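Local coordinates for uncharacterized protein VP1736 (Vibrio parahaemolyticus, PDB 3LXQ) that is of unknown function but carries a sulfatase-family domain of the alkaline phosphatase clan, built round a largely parallel beta sheet between helices, at residues R85-G97 / K239-H251. Sequence-based numbering, arbitrary orientation.
Sequences RKNLVILLQESLG and KPFFSLVFTSSNH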
loop_
_atom_site.group_PDB
_atom_site.type_symbol
_atom_site.label_atom_id
_atom_site.label_comp_id
_atom_site.label_asym_id
_atom_site.label_seq_id
_atom_site.Cartn_x
_atom_site.Cartn_y
_atom_site.Cartn_z
ATOM N N ARG A 85 -4.248 18.114 -13.468
ATOM C CA ARG A 85 -4.324 16.953 -12.563
ATOM C C ARG A 85 -4.399 15.644 -13.337
ATOM O O ARG A 85 -5.167 15.527 -14.292
ATOM C CB ARG A 85 -5.525 17.041 -11.611
ATOM C CG ARG A 85 -6.120 18.420 -11.417
ATOM C CD ARG A 85 -6.898 18.539 -10.119
ATOM N NE ARG A 85 -6.026 18.937 -9.008
ATOM C CZ ARG A 85 -6.371 19.780 -8.033
ATOM N NH1 ARG A 85 -7.579 20.340 -8.020
ATOM N NH2 ARG A 85 -5.501 20.085 -7.077
ATOM N N LYS A 86 -3.592 14.666 -12.940
ATOM C CA LYS A 86 -3.617 13.372 -13.611
ATOM C C LYS A 86 -4.620 12.403 -12.956
ATOM O O LYS A 86 -4.959 12.540 -11.775
ATOM C CB LYS A 86 -2.221 12.743 -13.630
ATOM C CG LYS A 86 -1.230 13.404 -14.568
ATOM C CD LYS A 86 0.169 12.861 -14.286
ATOM C CE LYS A 86 1.247 13.581 -15.084
ATOM N NZ LYS A 86 1.171 13.228 -16.523
ATOM N N ASN A 87 -5.091 11.431 -13.738
ATOM C CA ASN A 87 -5.849 10.309 -13.201
ATOM C C ASN A 87 -4.925 9.459 -12.329
ATOM O O ASN A 87 -3.704 9.440 -12.533
ATOM C CB ASN A 87 -6.414 9.445 -14.335
ATOM C CG ASN A 87 -7.290 10.219 -15.306
ATOM O OD1 ASN A 87 -8.189 10.967 -14.912
ATOM N ND2 ASN A 87 -7.048 10.010 -16.592
ATOM N N LEU A 88 -5.501 8.748 -11.367
ATOM C CA LEU A 88 -4.713 7.862 -10.509
ATOM C C LEU A 88 -5.262 6.433 -10.423
ATOM O O LEU A 88 -6.371 6.205 -9.947
ATOM C CB LEU A 88 -4.566 8.460 -9.105
ATOM C CG LEU A 88 -3.878 7.598 -8.052
ATOM C CD1 LEU A 88 -2.410 7.323 -8.386
ATOM C CD2 LEU A 88 -4.011 8.263 -6.697
ATOM N N VAL A 89 -4.451 5.480 -10.877
ATOM C CA VAL A 89 -4.841 4.076 -10.900
ATOM C C VAL A 89 -3.908 3.308 -9.971
ATOM O O VAL A 89 -2.684 3.293 -10.174
ATOM C CB VAL A 89 -4.829 3.502 -12.344
ATOM C CG1 VAL A 89 -4.915 1.993 -12.344
ATOM C CG2 VAL A 89 -5.974 4.099 -13.167
ATOM N N ILE A 90 -4.495 2.715 -8.933
ATOM C CA ILE A 90 -3.767 1.845 -8.023
ATOM C C ILE A 90 -4.099 0.377 -8.332
ATOM O O ILE A 90 -5.249 -0.036 -8.244
ATOM C CB ILE A 90 -4.105 2.165 -6.537
ATOM C CG1 ILE A 90 -3.656 3.590 -6.176
ATOM C CG2 ILE A 90 -3.454 1.128 -5.594
ATOM C CD1 ILE A 90 -4.148 4.075 -4.785
ATOM N N LEU A 91 -3.085 -0.403 -8.693
ATOM C CA LEU A 91 -3.282 -1.800 -9.059
ATOM C C LEU A 91 -2.705 -2.618 -7.923
ATOM O O LEU A 91 -1.524 -2.972 -7.940
ATOM C CB LEU A 91 -2.589 -2.134 -10.386
ATOM C CG LEU A 91 -2.952 -1.260 -11.590
ATOM C CD1 LEU A 91 -2.046 -1.561 -12.801
ATOM C CD2 LEU A 91 -4.420 -1.421 -11.958
ATOM N N LEU A 92 -3.550 -2.889 -6.932
ATOM C CA LEU A 92 -3.145 -3.572 -5.704
ATOM C C LEU A 92 -3.029 -5.080 -5.932
ATOM O O LEU A 92 -3.951 -5.731 -6.445
ATOM C CB LEU A 92 -4.092 -3.221 -4.540
ATOM C CG LEU A 92 -3.754 -3.718 -3.116
ATOM C CD1 LEU A 92 -2.443 -3.188 -2.609
ATOM C CD2 LEU A 92 -4.866 -3.379 -2.125
ATOM N N GLN A 93 -1.881 -5.626 -5.572
ATOM C CA GLN A 93 -1.545 -6.992 -5.928
ATOM C C GLN A 93 -1.661 -7.887 -4.711
ATOM O O GLN A 93 -0.825 -7.826 -3.795
ATOM C CB GLN A 93 -0.137 -7.061 -6.524
ATOM C CG GLN A 93 0.091 -6.116 -7.683
ATOM C CD GLN A 93 -0.765 -6.467 -8.889
ATOM O OE1 GLN A 93 -0.855 -7.629 -9.268
ATOM N NE2 GLN A 93 -1.409 -5.464 -9.485
ATOM N N GLU A 94 -2.720 -8.700 -4.695
ATOM C CA GLU A 94 -2.948 -9.667 -3.628
ATOM C C GLU A 94 -1.742 -10.565 -3.392
ATOM O O GLU A 94 -1.332 -11.313 -4.281
ATOM C CB GLU A 94 -4.173 -10.541 -3.931
ATOM C CG GLU A 94 -4.382 -11.707 -2.932
ATOM C CD GLU A 94 -4.569 -11.210 -1.514
ATOM O OE1 GLU A 94 -3.847 -11.663 -0.601
ATOM O OE2 GLU A 94 -5.438 -10.335 -1.317
ATOM N N SER A 95 -1.206 -10.493 -2.174
ATOM C CA SER A 95 -0.140 -11.386 -1.688
ATOM C C SER A 95 1.144 -11.409 -2.521
ATOM O O SER A 95 1.944 -12.335 -2.395
ATOM C CB SER A 95 -0.672 -12.806 -1.483
ATOM O OG SER A 95 -1.642 -12.818 -0.460
ATOM N N LEU A 96 1.365 -10.369 -3.330
ATOM C CA LEU A 96 2.546 -10.322 -4.188
ATOM C C LEU A 96 3.803 -9.895 -3.411
ATOM O O LEU A 96 4.253 -8.768 -3.508
ATOM C CB LEU A 96 2.298 -9.418 -5.399
ATOM C CG LEU A 96 3.328 -9.491 -6.540
ATOM C CD1 LEU A 96 3.303 -10.831 -7.201
ATOM C CD2 LEU A 96 3.100 -8.387 -7.582
ATOM N N GLY A 97 4.361 -10.813 -2.630
ATOM C CA GLY A 97 5.597 -10.546 -1.910
ATOM C C GLY A 97 6.790 -10.509 -2.839
ATOM O O GLY A 97 6.743 -11.049 -3.954
ATOM N N LYS A 239 -14.304 14.197 -15.983
ATOM C CA LYS A 239 -13.656 14.099 -14.671
ATOM C C LYS A 239 -12.329 13.359 -14.636
ATOM O O LYS A 239 -12.139 12.364 -15.337
ATOM C CB LYS A 239 -14.606 13.510 -13.621
ATOM C CG LYS A 239 -15.697 14.489 -13.197
ATOM C CD LYS A 239 -16.268 14.158 -11.827
ATOM C CE LYS A 239 -16.969 15.379 -11.241
ATOM N NZ LYS A 239 -17.544 15.116 -9.898
ATOM N N PRO A 240 -11.395 13.861 -13.817
ATOM C CA PRO A 240 -10.279 13.026 -13.422
ATOM C C PRO A 240 -10.825 11.917 -12.517
ATOM O O PRO A 240 -11.742 12.160 -11.721
ATOM C CB PRO A 240 -9.388 13.988 -12.629
ATOM C CG PRO A 240 -10.313 15.064 -12.148
ATOM C CD PRO A 240 -11.298 15.225 -13.262
ATOM N N PHE A 241 -10.296 10.710 -12.659
ATOM C CA PHE A 241 -10.744 9.597 -11.828
ATOM C C PHE A 241 -9.633 9.002 -10.980
ATOM O O PHE A 241 -8.459 9.028 -11.370
ATOM C CB PHE A 241 -11.389 8.500 -12.675
ATOM C CG PHE A 241 -10.481 7.915 -13.728
ATOM C CD1 PHE A 241 -9.735 6.774 -13.469
ATOM C CD2 PHE A 241 -10.397 8.491 -14.992
ATOM C CE1 PHE A 241 -8.905 6.228 -14.442
ATOM C CE2 PHE A 241 -9.573 7.945 -15.975
ATOM C CZ PHE A 241 -8.826 6.812 -15.696
ATOM N N PHE A 242 -10.034 8.455 -9.829
ATOM C CA PHE A 242 -9.153 7.680 -8.957
ATOM C C PHE A 242 -9.719 6.271 -8.838
ATOM O O PHE A 242 -10.847 6.082 -8.376
ATOM C CB PHE A 242 -9.022 8.328 -7.565
ATOM C CG PHE A 242 -8.505 7.381 -6.497
ATOM C CD1 PHE A 242 -7.275 6.739 -6.645
ATOM C CD2 PHE A 242 -9.247 7.144 -5.344
ATOM C CE1 PHE A 242 -6.793 5.862 -5.659
ATOM C CE2 PHE A 242 -8.778 6.275 -4.351
ATOM C CZ PHE A 242 -7.548 5.627 -4.515
ATOM N N SER A 243 -8.922 5.290 -9.253
ATOM C CA SER A 243 -9.346 3.906 -9.262
ATOM C C SER A 243 -8.439 2.987 -8.448
ATOM O O SER A 243 -7.232 2.914 -8.680
ATOM C CB SER A 243 -9.442 3.417 -10.707
ATOM O OG SER A 243 -9.910 2.078 -10.766
ATOM N N LEU A 244 -9.043 2.276 -7.496
ATOM C CA LEU A 244 -8.373 1.185 -6.785
ATOM C C LEU A 244 -8.834 -0.148 -7.375
ATOM O O LEU A 244 -10.010 -0.458 -7.337
ATOM C CB LEU A 244 -8.656 1.248 -5.269
ATOM C CG LEU A 244 -8.188 0.049 -4.428
ATOM C CD1 LEU A 244 -6.679 -0.131 -4.489
ATOM C CD2 LEU A 244 -8.651 0.146 -2.990
ATOM N N VAL A 245 -7.886 -0.918 -7.907
ATOM C CA VAL A 245 -8.137 -2.195 -8.563
ATOM C C VAL A 245 -7.378 -3.252 -7.782
ATOM O O VAL A 245 -6.170 -3.130 -7.599
ATOM C CB VAL A 245 -7.602 -2.204 -10.008
ATOM C CG1 VAL A 245 -7.852 -3.548 -10.655
ATOM C CG2 VAL A 245 -8.204 -1.055 -10.857
ATOM N N PHE A 246 -8.075 -4.292 -7.330
ATOM C CA PHE A 246 -7.502 -5.255 -6.388
ATOM C C PHE A 246 -7.618 -6.669 -6.927
ATOM O O PHE A 246 -8.723 -7.145 -7.164
ATOM C CB PHE A 246 -8.208 -5.107 -5.033
ATOM C CG PHE A 246 -7.586 -5.904 -3.896
ATOM C CD1 PHE A 246 -6.235 -6.246 -3.897
ATOM C CD2 PHE A 246 -8.368 -6.279 -2.804
ATOM C CE1 PHE A 246 -5.664 -6.969 -2.831
ATOM C CE2 PHE A 246 -7.811 -7.002 -1.721
ATOM C CZ PHE A 246 -6.457 -7.340 -1.741
ATOM N N THR A 247 -6.481 -7.332 -7.119
ATOM C CA THR A 247 -6.463 -8.709 -7.644
ATOM C C THR A 247 -7.028 -9.716 -6.640
ATOM O O THR A 247 -7.061 -9.436 -5.439
ATOM C CB THR A 247 -5.043 -9.170 -8.123
ATOM O OG1 THR A 247 -4.134 -9.271 -7.012
ATOM C CG2 THR A 247 -4.488 -8.217 -9.186
ATOM N N SER A 248 -7.449 -10.877 -7.162
ATOM C CA SER A 248 -8.118 -11.954 -6.404
ATOM C C SER A 248 -7.655 -13.366 -6.760
ATOM O O SER A 248 -7.860 -14.301 -5.971
ATOM C CB SER A 248 -9.629 -11.916 -6.655
ATOM O OG SER A 248 -10.231 -10.860 -5.932
ATOM N N SER A 249 -7.062 -13.550 -7.939
ATOM C CA SER A 249 -6.699 -14.917 -8.367
ATOM C C SER A 249 -5.774 -15.632 -7.398
ATOM O O SER A 249 -5.935 -16.825 -7.156
ATOM C CB SER A 249 -6.080 -14.953 -9.771
ATOM O OG SER A 249 -7.066 -14.739 -10.753
ATOM N N ASN A 250 -4.794 -14.901 -6.875
ATOM C CA ASN A 250 -3.817 -15.465 -5.953
ATOM C C ASN A 250 -4.373 -15.696 -4.540
ATOM O O ASN A 250 -4.014 -14.989 -3.588
ATOM C CB ASN A 250 -2.559 -14.590 -5.935
ATOM C CG ASN A 250 -1.434 -15.209 -5.151
ATOM O OD1 ASN A 250 -1.394 -16.418 -4.954
ATOM N ND2 ASN A 250 -0.518 -14.376 -4.680
ATOM N N HIS A 251 -5.267 -16.684 -4.431
ATOM C CA HIS A 251 -5.832 -17.179 -3.175
ATOM C C HIS A 251 -6.013 -18.675 -3.334
ATOM O O HIS A 251 -6.407 -19.140 -4.412
ATOM C CB HIS A 251 -7.247 -16.658 -2.947
ATOM C CG HIS A 251 -7.335 -15.297 -2.340
ATOM N ND1 HIS A 251 -7.588 -14.170 -3.093
ATOM C CD2 HIS A 251 -7.260 -14.887 -1.052
ATOM C CE1 HIS A 251 -7.639 -13.116 -2.294
ATOM N NE2 HIS A 251 -7.440 -13.524 -1.051
HETATM O O HOH W 1 -2.043 -11.103 -7.118
HETATM O O HOH W 2 -8.058 -11.094 0.810
HETATM O O HOH W 3 -3.564 -14.935 -1.001
#
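Asn87 lays its side-chain amide over one face of the Phe241 ring, the planes 22° apart, where strands 87-93 and 241-246 begin as parallel neighbours in the central sheet of the alkaline phosphatase-like fold. Asn87 CB sits over the ring toward its rim, 3.9 Å from the Phe241 centroid, a CH-pi contact. The same amide is gripped at both ends: Asn87 OD1 accepts Phe241 N at 3.1 Å, the donor tilted 29° from the carbonyl plane, and ND2 bonds Thr298 on the next strand. Val89 CG2 meets the edge of this ring, whose other neighbours include Phe231 of helix 220-234.

Backbone hydrogen bonds in parallel register start with Leu88 N to Phe241 O and finish with Thr247 N to Leu92 O, the donor changing strand at each step. On the face that carries Leu88, Ile90, Leu92, Phe242, Leu244 and Phe246, Ile90 CD1 reaches the edge of the Phe242 ring, 3.3 Å from CE1, a tight approach. Ile90 CG2 touches Leu244 CD1 at 3.6 Å. Leu92 and Phe246 run side by side, CG of each anti to its own N; Leu92 CD2 lies over the Phe246 ring face, offset toward the rim.

Past the strand ends, polar groups take over. Asn250 ND2 donates to Glu94 O, and Glu94 OE2 bonds Ser133 OG. The Glu94 chain bends at chi2 (60°), its CG 3.6 Å from His251 CE1. Glu94 O also accepts from a water. That water lies 2.8 Å from Thr247 OG1, the atom that receives Glu94 N, also at 2.8 Å.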